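Local structure of toluene, o-xylene monooxygenase oxygenase subunit (Pseudomonas stutzeri, 2INC) at residues S58-D63 against R275-K280; V133-I138 against N146-E151; S142-C147 against R258-A263; E210-I215 against A263-A268. The protein forms part of the oxygenase component of toluene/o-xylene monooxygenase, which probably hydroxylates aromatic hydrocarbons such as toluene and o-xylene using molecular oxygen. All coordinates share one frame; numbering follows the deposited sequence.

Interaction 1: residues S58-D63 against R275-K280; sequences SPLKHD and REVLQK
Leu60 and Val277 bring their CA atoms to 6.5 Å where an irregular loop, following helix 46-56, lies against the opening turns of helix 274-299 in this all-helical, ferritin-like chain. Polar bonds shape and tether the loop. Within it, Ser58 OG receives a weak bond from Leu60 N at 3.3 Å. Outside partners are Asp207 for Ser58 OG, Asn274 for Lys61 O and Glu270 for His62, so the loop is also tied to the start of helix 274-299 (Asn274), to the link before it (Glu270) and to Asp207 ahead of helix 208-237.

The contact across the two segments is apolar. Val277 straddles the Pro59-Leu60 junction with its two methyls: CG2 reaches Pro59 CB at 4.0 Å and also rests against the carbonyl oxygen of Pro59, while CG1, set anti to the backbone N (chi1 158°), faces Leu60 N at 4.1 Å. Cutting Val277 back to an alanine would remove both methyls and would probably open a gap beside Pro59 CB and the Pro59-Leu60 peptide. Leu60 makes the deeper apolar contact, passing at a slant to Leu278: both Leu278 methyls lie close to its CD1, which touches the branch point, Leu278 CG, at 3.8 Å.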
loop_
_atom_site.group_PDB
_atom_site.type_symbol
_atom_site.label_atom_id
_atom_site.label_comp_id
_atom_site.label_asym_id
_atom_site.label_seq_id
_atom_site.Cartn_x
_atom_site.Cartn_y
_atom_site.Cartn_z
ATOM N N SER B 58 -23.183 20.853 -31.677
ATOM C CA SER B 58 -22.462 22.053 -31.279
ATOM C C SER B 58 -21.713 22.570 -32.504
ATOM O O SER B 58 -21.147 21.773 -33.255
ATOM C CB SER B 58 -21.464 21.759 -30.164
ATOM O OG SER B 58 -20.765 22.935 -29.800
ATOM N N PRO B 59 -21.721 23.905 -32.715
ATOM C CA PRO B 59 -20.877 24.482 -33.785
ATOM C C PRO B 59 -19.379 24.342 -33.578
ATOM O O PRO B 59 -18.607 24.551 -34.530
ATOM C CB PRO B 59 -21.263 25.969 -33.787
ATOM C CG PRO B 59 -21.920 26.208 -32.463
ATOM C CD PRO B 59 -22.545 24.917 -32.036
ATOM N N LEU B 60 -18.943 24.046 -32.346
ATOM C CA LEU B 60 -17.526 23.736 -32.110
ATOM C C LEU B 60 -17.220 22.301 -32.554
ATOM O O LEU B 60 -17.637 21.339 -31.912
ATOM C CB LEU B 60 -17.189 23.916 -30.628
ATOM C CG LEU B 60 -15.704 23.876 -30.275
ATOM C CD1 LEU B 60 -15.008 25.151 -30.797
ATOM C CD2 LEU B 60 -15.535 23.794 -28.731
ATOM N N LYS B 61 -16.451 22.148 -33.628
ATOM C CA LYS B 61 -16.374 20.864 -34.308
ATOM C C LYS B 61 -14.984 20.283 -34.356
ATOM O O LYS B 61 -14.024 21.014 -34.427
ATOM C CB LYS B 61 -16.953 20.973 -35.725
ATOM C CG LYS B 61 -18.461 21.055 -35.740
ATOM C CD LYS B 61 -18.923 21.417 -37.123
ATOM C CE LYS B 61 -20.265 22.090 -37.065
ATOM N NZ LYS B 61 -20.682 22.449 -38.443
ATOM N N HIS B 62 -14.889 18.949 -34.287
ATOM C CA HIS B 62 -13.628 18.241 -34.516
ATOM C C HIS B 62 -13.966 16.821 -34.945
ATOM O O HIS B 62 -14.992 16.289 -34.529
ATOM C CB HIS B 62 -12.779 18.228 -33.256
ATOM C CG HIS B 62 -11.329 17.998 -33.503
ATOM N ND1 HIS B 62 -10.816 16.759 -33.815
ATOM C CD2 HIS B 62 -10.278 18.844 -33.492
ATOM C CE1 HIS B 62 -9.507 16.846 -33.969
ATOM N NE2 HIS B 62 -9.155 18.101 -33.776
ATOM N N ASP B 63 -13.154 16.188 -35.776
ATOM C CA ASP B 63 -13.532 14.826 -36.196
ATOM C C ASP B 63 -13.066 13.783 -35.210
ATOM O O ASP B 63 -13.450 12.640 -35.330
ATOM C CB ASP B 63 -12.949 14.405 -37.553
ATOM C CG ASP B 63 -13.289 15.342 -38.683
ATOM O OD1 ASP B 63 -12.520 15.327 -39.691
ATOM O OD2 ASP B 63 -14.300 16.071 -38.610
ATOM N N ARG B 275 -12.025 29.017 -34.395
ATOM C CA ARG B 275 -11.638 30.290 -33.775
ATOM C C ARG B 275 -12.801 31.277 -33.814
ATOM O O ARG B 275 -13.135 31.898 -32.811
ATOM C CB ARG B 275 -10.390 30.868 -34.442
ATOM C CG ARG B 275 -9.837 32.135 -33.785
ATOM C CD ARG B 275 -8.758 32.818 -34.670
ATOM N NE ARG B 275 -7.803 31.821 -35.175
ATOM C CZ ARG B 275 -6.610 31.561 -34.647
ATOM N NH1 ARG B 275 -6.164 32.265 -33.592
ATOM N NH2 ARG B 275 -5.850 30.591 -35.191
ATOM N N GLU B 276 -13.452 31.396 -34.960
ATOM C CA GLU B 276 -14.547 32.341 -35.093
ATOM C C GLU B 276 -15.714 31.921 -34.194
ATOM O O GLU B 276 -16.426 32.762 -33.640
ATOM C CB GLU B 276 -14.996 32.479 -36.565
ATOM C CG GLU B 276 -13.872 32.939 -37.589
ATOM C CD GLU B 276 -12.694 31.929 -37.798
ATOM O OE1 GLU B 276 -12.912 30.705 -38.029
ATOM O OE2 GLU B 276 -11.518 32.384 -37.743
ATOM N N VAL B 277 -15.920 30.606 -34.056
ATOM C CA VAL B 277 -17.028 30.107 -33.238
ATOM C C VAL B 277 -16.715 30.496 -31.764
ATOM O O VAL B 277 -17.585 31.004 -31.057
ATOM C CB VAL B 277 -17.206 28.567 -33.391
ATOM C CG1 VAL B 277 -17.962 28.000 -32.164
ATOM C CG2 VAL B 277 -18.014 28.226 -34.640
ATOM N N LEU B 278 -15.457 30.304 -31.361
ATOM C CA LEU B 278 -15.027 30.610 -29.993
ATOM C C LEU B 278 -15.017 32.120 -29.742
ATOM O O LEU B 278 -15.464 32.583 -28.681
ATOM C CB LEU B 278 -13.667 30.005 -29.701
ATOM C CG LEU B 278 -13.658 28.478 -29.549
ATOM C CD1 LEU B 278 -12.266 27.997 -29.659
ATOM C CD2 LEU B 278 -14.277 27.957 -28.229
ATOM N N GLN B 279 -14.563 32.907 -30.733
ATOM C CA GLN B 279 -14.547 34.369 -30.566
ATOM C C GLN B 279 -15.916 34.971 -30.487
ATOM O O GLN B 279 -16.115 35.958 -29.782
ATOM C CB GLN B 279 -13.740 35.016 -31.666
ATOM C CG GLN B 279 -12.315 34.692 -31.527
ATOM C CD GLN B 279 -11.512 35.257 -32.677
ATOM O OE1 GLN B 279 -11.942 35.243 -33.829
ATOM N NE2 GLN B 279 -10.331 35.735 -32.370
ATOM N N LYS B 280 -16.874 34.369 -31.168
ATOM C CA LYS B 280 -18.250 34.841 -31.103
ATOM C C LYS B 280 -18.874 34.568 -29.755
ATOM O O LYS B 280 -19.686 35.361 -29.249
ATOM C CB LYS B 280 -19.098 34.173 -32.172
ATOM C CG LYS B 280 -20.517 34.753 -32.310
ATOM C CD LYS B 280 -21.480 33.990 -33.328
ATOM C CE LYS B 280 -20.788 33.515 -34.635
ATOM N NZ LYS B 280 -19.631 34.393 -35.071
#

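Interaction 2: residues V133-I138 against N146-E151; sequences VYIHQI and NCATYE
His136 swings its imidazole anti to the backbone N (chi1 169°) while Thr149 holds OG1 beside its own backbone N, and these two choices bring ring and hydroxyl together across an antiparallel helix pair. The segment axes approach to 7.9 Å at an angle of 157°, as expected of a helical hairpin whose arms, helices 121-138 and 142-172, are joined by a very short link. The small side chain of Ala148 is consistent with this close spacing: its CB lies 3.5 Å from His136 N, close against the neighbouring backbone, and meets Ile135 CG2 at 3.9 Å. The polar contact lies beside this apolar one. His136 ND1 donates to Thr149 OG1 over 2.8 Å, but the bond is weak because it is bent to 120° at the hydrogen. OG1 sits near the ring plane yet is displaced toward His136 CE1, only 3.1 Å away. Thr149 OG1 is more firmly bonded to Thr145 O, one turn back on its own helix, and His136 NE2 makes a weak bond to a polar side chain of another protein chain. A leucine in place of His136 would probably leave Thr149 OG1 without its imidazole partner and lose the weak bond to the other chain. With ND1 as donor, NE2 would probably act as the acceptor, so the buried imidazole probably links hairpin and subunit interface through two weak bonds.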
loop_
_atom_site.group_PDB
_atom_site.type_symbol
_atom_site.label_atom_id
_atom_site.label_comp_id
_atom_site.label_asym_id
_atom_site.label_seq_id
_atom_site.Cartn_x
_atom_site.Cartn_y
_atom_site.Cartn_z
ATOM N N VAL B 133 -19.426 20.715 -13.559
ATOM C CA VAL B 133 -19.931 19.352 -13.536
ATOM C C VAL B 133 -20.983 19.203 -14.658
ATOM O O VAL B 133 -21.265 18.090 -15.109
ATOM C CB VAL B 133 -20.514 18.952 -12.128
ATOM C CG1 VAL B 133 -21.890 19.392 -11.982
ATOM C CG2 VAL B 133 -20.311 17.436 -11.836
ATOM N N TYR B 134 -21.548 20.323 -15.106
ATOM C CA TYR B 134 -22.336 20.253 -16.351
ATOM C C TYR B 134 -21.440 19.999 -17.555
ATOM O O TYR B 134 -21.740 19.092 -18.366
ATOM C CB TYR B 134 -23.305 21.421 -16.541
ATOM C CG TYR B 134 -24.022 21.244 -17.853
ATOM C CD1 TYR B 134 -23.638 22.000 -18.991
ATOM C CD2 TYR B 134 -24.967 20.245 -18.009
ATOM C CE1 TYR B 134 -24.274 21.792 -20.223
ATOM C CE2 TYR B 134 -25.609 20.024 -19.280
ATOM C CZ TYR B 134 -25.235 20.810 -20.343
ATOM O OH TYR B 134 -25.856 20.574 -21.575
ATOM N N ILE B 135 -20.302 20.674 -17.647
ATOM C CA ILE B 135 -19.348 20.365 -18.771
ATOM C C ILE B 135 -18.993 18.874 -18.792
ATOM O O ILE B 135 -18.989 18.224 -19.857
ATOM C CB ILE B 135 -18.102 21.271 -18.702
ATOM C CG1 ILE B 135 -18.588 22.718 -18.878
ATOM C CG2 ILE B 135 -16.965 20.871 -19.740
ATOM C CD1 ILE B 135 -17.596 23.893 -18.560
ATOM N N HIS B 136 -18.681 18.332 -17.620
ATOM C CA HIS B 136 -18.404 16.901 -17.471
ATOM C C HIS B 136 -19.356 16.063 -18.290
ATOM O O HIS B 136 -18.925 15.213 -19.062
ATOM C CB HIS B 136 -18.501 16.519 -15.979
ATOM C CG HIS B 136 -18.491 15.048 -15.725
ATOM N ND1 HIS B 136 -17.519 14.437 -14.969
ATOM C CD2 HIS B 136 -19.316 14.062 -16.149
ATOM C CE1 HIS B 136 -17.772 13.138 -14.904
ATOM N NE2 HIS B 136 -18.851 12.887 -15.621
ATOM N N GLN B 137 -20.659 16.249 -18.076
ATOM C CA GLN B 137 -21.643 15.282 -18.531
ATOM C C GLN B 137 -22.040 15.490 -20.019
ATOM O O GLN B 137 -22.654 14.608 -20.630
ATOM C CB GLN B 137 -22.860 15.295 -17.590
ATOM C CG GLN B 137 -23.676 16.540 -17.636
ATOM C CD GLN B 137 -24.530 16.700 -16.376
ATOM O OE1 GLN B 137 -24.076 17.183 -15.309
ATOM N NE2 GLN B 137 -25.727 16.327 -16.486
ATOM N N ILE B 138 -21.674 16.618 -20.618
ATOM C CA ILE B 138 -22.036 16.866 -22.042
ATOM C C ILE B 138 -20.791 16.920 -22.968
ATOM O O ILE B 138 -20.948 16.959 -24.197
ATOM C CB ILE B 138 -22.869 18.174 -22.111
ATOM C CG1 ILE B 138 -23.724 18.346 -23.386
ATOM C CG2 ILE B 138 -21.967 19.393 -21.852
ATOM C CD1 ILE B 138 -24.816 17.254 -23.622
ATOM N N ASN B 146 -12.804 14.163 -18.097
ATOM C CA ASN B 146 -12.003 14.001 -16.898
ATOM C C ASN B 146 -11.384 15.314 -16.412
ATOM O O ASN B 146 -11.335 15.530 -15.217
ATOM C CB ASN B 146 -10.924 12.960 -17.073
ATOM C CG ASN B 146 -11.456 11.552 -17.153
ATOM O OD1 ASN B 146 -10.677 10.625 -17.351
ATOM N ND2 ASN B 146 -12.786 11.379 -17.014
ATOM N N CYS B 147 -10.912 16.182 -17.314
ATOM C CA CYS B 147 -10.448 17.505 -16.887
ATOM C C CYS B 147 -11.564 18.239 -16.099
ATOM O O CYS B 147 -11.263 18.885 -15.112
ATOM C CB CYS B 147 -10.060 18.323 -18.059
ATOM S SG CYS B 147 -8.584 17.636 -18.772
ATOM N N ALA B 148 -12.802 18.176 -16.591
ATOM C CA ALA B 148 -13.980 18.796 -15.919
ATOM C C ALA B 148 -14.329 18.135 -14.557
ATOM O O ALA B 148 -14.764 18.833 -13.587
ATOM C CB ALA B 148 -15.245 18.799 -16.910
ATOM N N THR B 149 -14.153 16.805 -14.480
ATOM C CA THR B 149 -14.289 16.037 -13.233
ATOM C C THR B 149 -13.358 16.598 -12.169
ATOM O O THR B 149 -13.804 16.950 -11.116
ATOM C CB THR B 149 -13.972 14.498 -13.433
ATOM O OG1 THR B 149 -14.843 13.956 -14.479
ATOM C CG2 THR B 149 -14.248 13.711 -12.065
ATOM N N TYR B 150 -12.065 16.699 -12.467
ATOM C CA TYR B 150 -11.093 17.138 -11.438
ATOM C C TYR B 150 -11.270 18.637 -11.139
ATOM O O TYR B 150 -11.084 19.077 -10.018
ATOM C CB TYR B 150 -9.645 16.771 -11.847
ATOM C CG TYR B 150 -9.547 15.273 -12.141
ATOM C CD1 TYR B 150 -8.926 14.819 -13.309
ATOM C CD2 TYR B 150 -10.150 14.334 -11.294
ATOM C CE1 TYR B 150 -8.864 13.450 -13.599
ATOM C CE2 TYR B 150 -10.126 12.918 -11.612
ATOM C CZ TYR B 150 -9.450 12.512 -12.774
ATOM O OH TYR B 150 -9.409 11.141 -13.131
ATOM N N GLU B 151 -11.756 19.392 -12.113
ATOM C CA GLU B 151 -11.988 20.818 -11.894
ATOM C C GLU B 151 -13.205 20.974 -10.980
ATOM O O GLU B 151 -13.262 21.841 -10.121
ATOM C CB GLU B 151 -12.197 21.491 -13.259
ATOM C CG GLU B 151 -12.764 22.944 -13.176
ATOM C CD GLU B 151 -12.952 23.573 -14.568
ATOM O OE1 GLU B 151 -12.112 23.313 -15.446
ATOM O OE2 GLU B 151 -13.908 24.362 -14.729
#

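Interaction 3: residues S142-C147 against R258-A263; sequences STITNC and RRWSSA
The indole of Trp260 is sandwiched: Cys147 CB stands 3.2 Å above one face, over its centre, and Ser261 OG lies over the opposite face at the longer height of 4.2 Å. The contact with Cys147 is a CH-pi interaction centred on the five-membered ring, since CB is 3.3 Å from the centroid and only 13° off the ring normal. Its nearest ring atom is Trp260 CD2. The sulfur follows over the same face: Cys147 SG is 4.1 Å from that centroid and 27° off the normal, a sulfur-aromatic contact directed toward the Trp260 CG side. Packing here is tight, because the methylene is pressed onto the ring junction.

Trp260 adopts a chi1 of 83°, which places CG between the backbone N and the carbonyl carbon and lays the indole across toward helix 142-172. Ile144, one turn before Cys147, adds a looser touch at the six-membered ring, with its CG2 4.3 Å from Trp260 CZ3 in an oblique approach. The indole nitrogen, NE1, makes a weak hydrogen bond to Glu151, one turn beyond Cys147, so successive turns of helix 142-172 each supply the ring with a partner. Helices 142-172 and 241-268 thus meet through a large aromatic side chain laid on a small residue, a buried interhelical contact in the core of a ferritin-like helical subunit.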
loop_
_atom_site.group_PDB
_atom_site.type_symbol
_atom_site.label_atom_id
_atom_site.label_comp_id
_atom_site.label_asym_id
_atom_site.label_seq_id
_atom_site.Cartn_x
_atom_site.Cartn_y
_atom_site.Cartn_z
ATOM N N SER B 142 -13.987 11.374 -23.312
ATOM C CA SER B 142 -13.661 11.076 -21.908
ATOM C C SER B 142 -12.470 11.863 -21.357
ATOM O O SER B 142 -12.421 12.197 -20.158
ATOM C CB SER B 142 -13.506 9.561 -21.709
ATOM O OG SER B 142 -12.473 9.048 -22.537
ATOM N N THR B 143 -11.508 12.203 -22.193
ATOM C CA THR B 143 -10.367 12.972 -21.706
ATOM C C THR B 143 -10.757 14.445 -21.465
ATOM O O THR B 143 -10.193 15.075 -20.574
ATOM C CB THR B 143 -9.163 12.959 -22.669
ATOM O OG1 THR B 143 -9.651 13.238 -23.992
ATOM C CG2 THR B 143 -8.442 11.601 -22.623
ATOM N N ILE B 144 -11.747 14.961 -22.198
ATOM C CA ILE B 144 -12.274 16.309 -21.926
ATOM C C ILE B 144 -13.117 16.210 -20.642
ATOM O O ILE B 144 -12.923 16.997 -19.715
ATOM C CB ILE B 144 -13.153 16.819 -23.058
ATOM C CG1 ILE B 144 -12.340 16.965 -24.337
ATOM C CG2 ILE B 144 -13.752 18.198 -22.721
ATOM C CD1 ILE B 144 -13.291 17.220 -25.564
ATOM N N THR B 145 -14.038 15.256 -20.588
ATOM C CA THR B 145 -14.787 14.998 -19.339
ATOM C C THR B 145 -13.924 14.888 -18.053
ATOM O O THR B 145 -14.276 15.481 -17.017
ATOM C CB THR B 145 -15.673 13.738 -19.461
ATOM O OG1 THR B 145 -16.745 14.028 -20.337
ATOM C CG2 THR B 145 -16.207 13.336 -18.071
ATOM N N ASN B 146 -12.804 14.163 -18.097
ATOM C CA ASN B 146 -12.003 14.001 -16.898
ATOM C C ASN B 146 -11.384 15.314 -16.412
ATOM O O ASN B 146 -11.335 15.530 -15.217
ATOM C CB ASN B 146 -10.924 12.960 -17.073
ATOM C CG ASN B 146 -11.456 11.552 -17.153
ATOM O OD1 ASN B 146 -10.677 10.625 -17.351
ATOM N ND2 ASN B 146 -12.786 11.379 -17.014
ATOM N N CYS B 147 -10.912 16.182 -17.314
ATOM C CA CYS B 147 -10.448 17.505 -16.887
ATOM C C CYS B 147 -11.564 18.239 -16.099
ATOM O O CYS B 147 -11.263 18.885 -15.112
ATOM C CB CYS B 147 -10.060 18.323 -18.059
ATOM S SG CYS B 147 -8.584 17.636 -18.772
ATOM N N ARG B 258 -6.830 26.474 -16.333
ATOM C CA ARG B 258 -6.488 27.265 -17.527
ATOM C C ARG B 258 -5.577 26.463 -18.461
ATOM O O ARG B 258 -5.655 26.601 -19.684
ATOM C CB ARG B 258 -5.829 28.598 -17.133
ATOM C CG ARG B 258 -6.787 29.661 -16.614
ATOM C CD ARG B 258 -6.005 30.803 -15.973
ATOM N NE ARG B 258 -6.861 31.553 -15.045
ATOM C CZ ARG B 258 -6.477 32.675 -14.463
ATOM N NH1 ARG B 258 -5.267 33.154 -14.729
ATOM N NH2 ARG B 258 -7.290 33.303 -13.608
ATOM N N ARG B 259 -4.694 25.663 -17.894
ATOM C CA ARG B 259 -3.802 24.836 -18.726
ATOM C C ARG B 259 -4.558 23.848 -19.631
ATOM O O ARG B 259 -4.262 23.736 -20.819
ATOM C CB ARG B 259 -2.792 24.089 -17.879
ATOM C CG ARG B 259 -1.656 24.998 -17.320
ATOM C CD ARG B 259 -0.471 24.168 -16.876
ATOM N NE ARG B 259 -0.767 23.297 -15.732
ATOM C CZ ARG B 259 -0.710 23.684 -14.459
ATOM N NH1 ARG B 259 -0.436 24.939 -14.158
ATOM N NH2 ARG B 259 -0.961 22.828 -13.475
ATOM N N TRP B 260 -5.559 23.152 -19.095
ATOM C CA TRP B 260 -6.314 22.218 -19.923
ATOM C C TRP B 260 -7.268 22.963 -20.841
ATOM O O TRP B 260 -7.504 22.494 -21.970
ATOM C CB TRP B 260 -6.990 21.097 -19.125
ATOM C CG TRP B 260 -8.351 21.389 -18.472
ATOM C CD1 TRP B 260 -8.586 21.599 -17.151
ATOM C CD2 TRP B 260 -9.644 21.350 -19.106
ATOM N NE1 TRP B 260 -9.958 21.752 -16.923
ATOM C CE2 TRP B 260 -10.613 21.611 -18.109
ATOM C CE3 TRP B 260 -10.089 21.142 -20.427
ATOM C CZ2 TRP B 260 -11.947 21.635 -18.387
ATOM C CZ3 TRP B 260 -11.408 21.208 -20.704
ATOM C CH2 TRP B 260 -12.343 21.443 -19.698
ATOM N N SER B 261 -7.781 24.124 -20.386
ATOM C CA SER B 261 -8.685 24.934 -21.217
ATOM C C SER B 261 -7.900 25.436 -22.447
ATOM O O SER B 261 -8.404 25.398 -23.567
ATOM C CB SER B 261 -9.277 26.099 -20.440
ATOM O OG SER B 261 -10.109 25.634 -19.395
ATOM N N SER B 262 -6.650 25.837 -22.207
ATOM C CA SER B 262 -5.800 26.291 -23.278
ATOM C C SER B 262 -5.472 25.130 -24.247
ATOM O O SER B 262 -5.501 25.317 -25.455
ATOM C CB SER B 262 -4.544 26.970 -22.714
ATOM O OG SER B 262 -3.738 27.376 -23.800
ATOM N N ALA B 263 -5.234 23.922 -23.725
ATOM C CA ALA B 263 -4.941 22.783 -24.596
ATOM C C ALA B 263 -6.115 22.462 -25.477
ATOM O O ALA B 263 -5.939 22.146 -26.660
ATOM C CB ALA B 263 -4.471 21.573 -23.806
#

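Interaction 4: residues E210-I215 against A263-A268; sequences EAFTAI and ALVKMA
Phe212 bridges to Leu264 and Val265 across a wide helix separation, for the closest CA atoms of the two segments, those of Phe212 and Leu264, are 9.8 Å apart. Its CB points toward helix 241-268, and with CG anti to the backbone N (chi1 171°) the side chain extends straight out to fill that distance. From CG the ring divides. Along one side, CD1 lies 4.1 Å from Leu264 CD2 and CE1 comes a little nearer to the same methyl. At the tip, CZ approaches Leu264 CD2 to 3.8 Å and also reaches back to Leu264 CB at 4.1 Å. On the other side, CE2 meets Val265 CG2 at 3.9 Å and also stays within reach of the Leu264 CD2 methyl.

These distances describe two different approaches. Leu264 CD2 sits over the ring face, 3.9 Å from the centroid and 12° off the normal, which is a well-centred CH-pi contact, the two side chains running past each other in opposite directions. Val265 CG2 instead lies in the ring plane at the edge, its side chain at about a right angle to that of Phe212. Face and edge are therefore gripped by consecutive residues of one helix, which should limit tilting of the ring.

Around the contact, Leu217 of helix 208-237 packs on both Phe212 and Val265, Trp208 touches Leu264, and Phe68 from a loop also touches Leu264. Thr213, next to Phe212, packs on Leu278 and Trp281, so this turn of helix 208-237 lies between helix 241-268 and helix 274-299 in a chain without strands.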
loop_
_atom_site.group_PDB
_atom_site.type_symbol
_atom_site.label_atom_id
_atom_site.label_comp_id
_atom_site.label_asym_id
_atom_site.label_seq_id
_atom_site.Cartn_x
_atom_site.Cartn_y
_atom_site.Cartn_z
ATOM N N GLU B 210 -20.282 26.082 -25.882
ATOM C CA GLU B 210 -20.653 27.327 -25.196
ATOM C C GLU B 210 -20.443 27.265 -23.695
ATOM O O GLU B 210 -20.031 28.268 -23.073
ATOM C CB GLU B 210 -22.091 27.736 -25.464
ATOM C CG GLU B 210 -22.210 29.225 -25.151
ATOM C CD GLU B 210 -23.563 29.828 -25.475
ATOM O OE1 GLU B 210 -24.483 29.085 -25.880
ATOM O OE2 GLU B 210 -23.680 31.069 -25.327
ATOM N N ALA B 211 -20.764 26.115 -23.099
ATOM C CA ALA B 211 -20.594 25.926 -21.646
ATOM C C ALA B 211 -19.159 26.034 -21.259
ATOM O O ALA B 211 -18.815 26.743 -20.309
ATOM C CB ALA B 211 -21.180 24.554 -21.184
ATOM N N PHE B 212 -18.304 25.352 -22.003
ATOM C CA PHE B 212 -16.885 25.502 -21.842
ATOM C C PHE B 212 -16.403 26.952 -21.954
ATOM O O PHE B 212 -15.587 27.409 -21.142
ATOM C CB PHE B 212 -16.181 24.590 -22.832
ATOM C CG PHE B 212 -14.683 24.815 -22.927
ATOM C CD1 PHE B 212 -13.835 24.412 -21.902
ATOM C CD2 PHE B 212 -14.152 25.413 -24.045
ATOM C CE1 PHE B 212 -12.462 24.625 -21.963
ATOM C CE2 PHE B 212 -12.759 25.638 -24.135
ATOM C CZ PHE B 212 -11.923 25.225 -23.085
ATOM N N THR B 213 -16.845 27.665 -22.993
ATOM C CA THR B 213 -16.423 29.056 -23.170
ATOM C C THR B 213 -16.962 29.910 -22.041
ATOM O O THR B 213 -16.218 30.628 -21.362
ATOM C CB THR B 213 -16.884 29.567 -24.551
ATOM O OG1 THR B 213 -16.345 28.696 -25.556
ATOM C CG2 THR B 213 -16.407 31.009 -24.779
ATOM N N ALA B 214 -18.255 29.821 -21.778
ATOM C CA ALA B 214 -18.818 30.675 -20.782
ATOM C C ALA B 214 -18.211 30.433 -19.412
ATOM O O ALA B 214 -17.883 31.404 -18.707
ATOM C CB ALA B 214 -20.374 30.593 -20.775
ATOM N N ILE B 215 -18.019 29.168 -19.029
ATOM C CA ILE B 215 -17.527 28.870 -17.662
ATOM C C ILE B 215 -16.005 28.969 -17.586
ATOM O O ILE B 215 -15.465 29.624 -16.706
ATOM C CB ILE B 215 -17.925 27.443 -17.227
ATOM C CG1 ILE B 215 -19.431 27.283 -17.200
ATOM C CG2 ILE B 215 -17.307 27.122 -15.868
ATOM C CD1 ILE B 215 -20.081 28.213 -16.219
ATOM N N ALA B 263 -5.234 23.922 -23.725
ATOM C CA ALA B 263 -4.941 22.783 -24.596
ATOM C C ALA B 263 -6.115 22.462 -25.477
ATOM O O ALA B 263 -5.939 22.146 -26.660
ATOM C CB ALA B 263 -4.471 21.573 -23.806
ATOM N N LEU B 264 -7.319 22.570 -24.923
ATOM C CA LEU B 264 -8.512 22.283 -25.694
ATOM C C LEU B 264 -8.768 23.319 -26.803
ATOM O O LEU B 264 -9.106 22.964 -27.925
ATOM C CB LEU B 264 -9.735 22.169 -24.784
ATOM C CG LEU B 264 -11.052 21.661 -25.429
ATOM C CD1 LEU B 264 -10.914 20.309 -26.101
ATOM C CD2 LEU B 264 -12.133 21.617 -24.400
ATOM N N VAL B 265 -8.622 24.595 -26.476
ATOM C CA VAL B 265 -8.795 25.644 -27.489
ATOM C C VAL B 265 -7.750 25.374 -28.583
ATOM O O VAL B 265 -8.076 25.420 -29.796
ATOM C CB VAL B 265 -8.623 27.026 -26.897
ATOM C CG1 VAL B 265 -8.326 28.078 -28.020
ATOM C CG2 VAL B 265 -9.864 27.406 -26.092
ATOM N N LYS B 266 -6.527 25.040 -28.165
ATOM C CA LYS B 266 -5.484 24.716 -29.128
ATOM C C LYS B 266 -5.961 23.659 -30.110
ATOM O O LYS B 266 -5.821 23.792 -31.358
ATOM C CB LYS B 266 -4.216 24.246 -28.426
ATOM C CG LYS B 266 -3.057 24.029 -29.385
ATOM C CD LYS B 266 -1.797 23.760 -28.661
ATOM C CE LYS B 266 -0.713 23.377 -29.642
ATOM N NZ LYS B 266 0.440 22.703 -28.957
ATOM N N MET B 267 -6.486 22.565 -29.555
ATOM C CA MET B 267 -6.970 21.491 -30.393
ATOM C C MET B 267 -8.097 21.966 -31.300
ATOM O O MET B 267 -8.101 21.655 -32.479
ATOM C CB MET B 267 -7.394 20.306 -29.535
ATOM C CG MET B 267 -8.045 19.234 -30.344
ATOM S SD MET B 267 -8.451 17.895 -29.221
ATOM C CE MET B 267 -9.040 16.670 -30.368
ATOM N N ALA B 268 -9.064 22.707 -30.759
ATOM C CA ALA B 268 -10.155 23.235 -31.551
ATOM C C ALA B 268 -9.661 24.063 -32.751
ATOM O O ALA B 268 -10.216 23.958 -33.841
ATOM C CB ALA B 268 -11.111 24.058 -30.675
#

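Interactions 2, 3 and 4 are buried and interlock: 2 and 3 share helix 142-172, 3 and 4 share helix 241-268, and Ile135 of interaction 2 reaches Phe212 of interaction 4. Interaction 1 is only partly buried, fastening a loop on the outer side, yet it joins the others where Leu278 packs on Thr213 and Leu60 on Ala268. Chemistry follows place. Aliphatic contacts serve the peripheral loop, aromatic faces span the wider helix gaps of interactions 3 and 4, and a polar contact accompanies the tight hairpin of interaction 2, beside another protein chain. The carbonyl oxygen of His136, bonded to Thr145, ties interactions 2 and 3, with the weak Glu151-Trp260 bond as a second link.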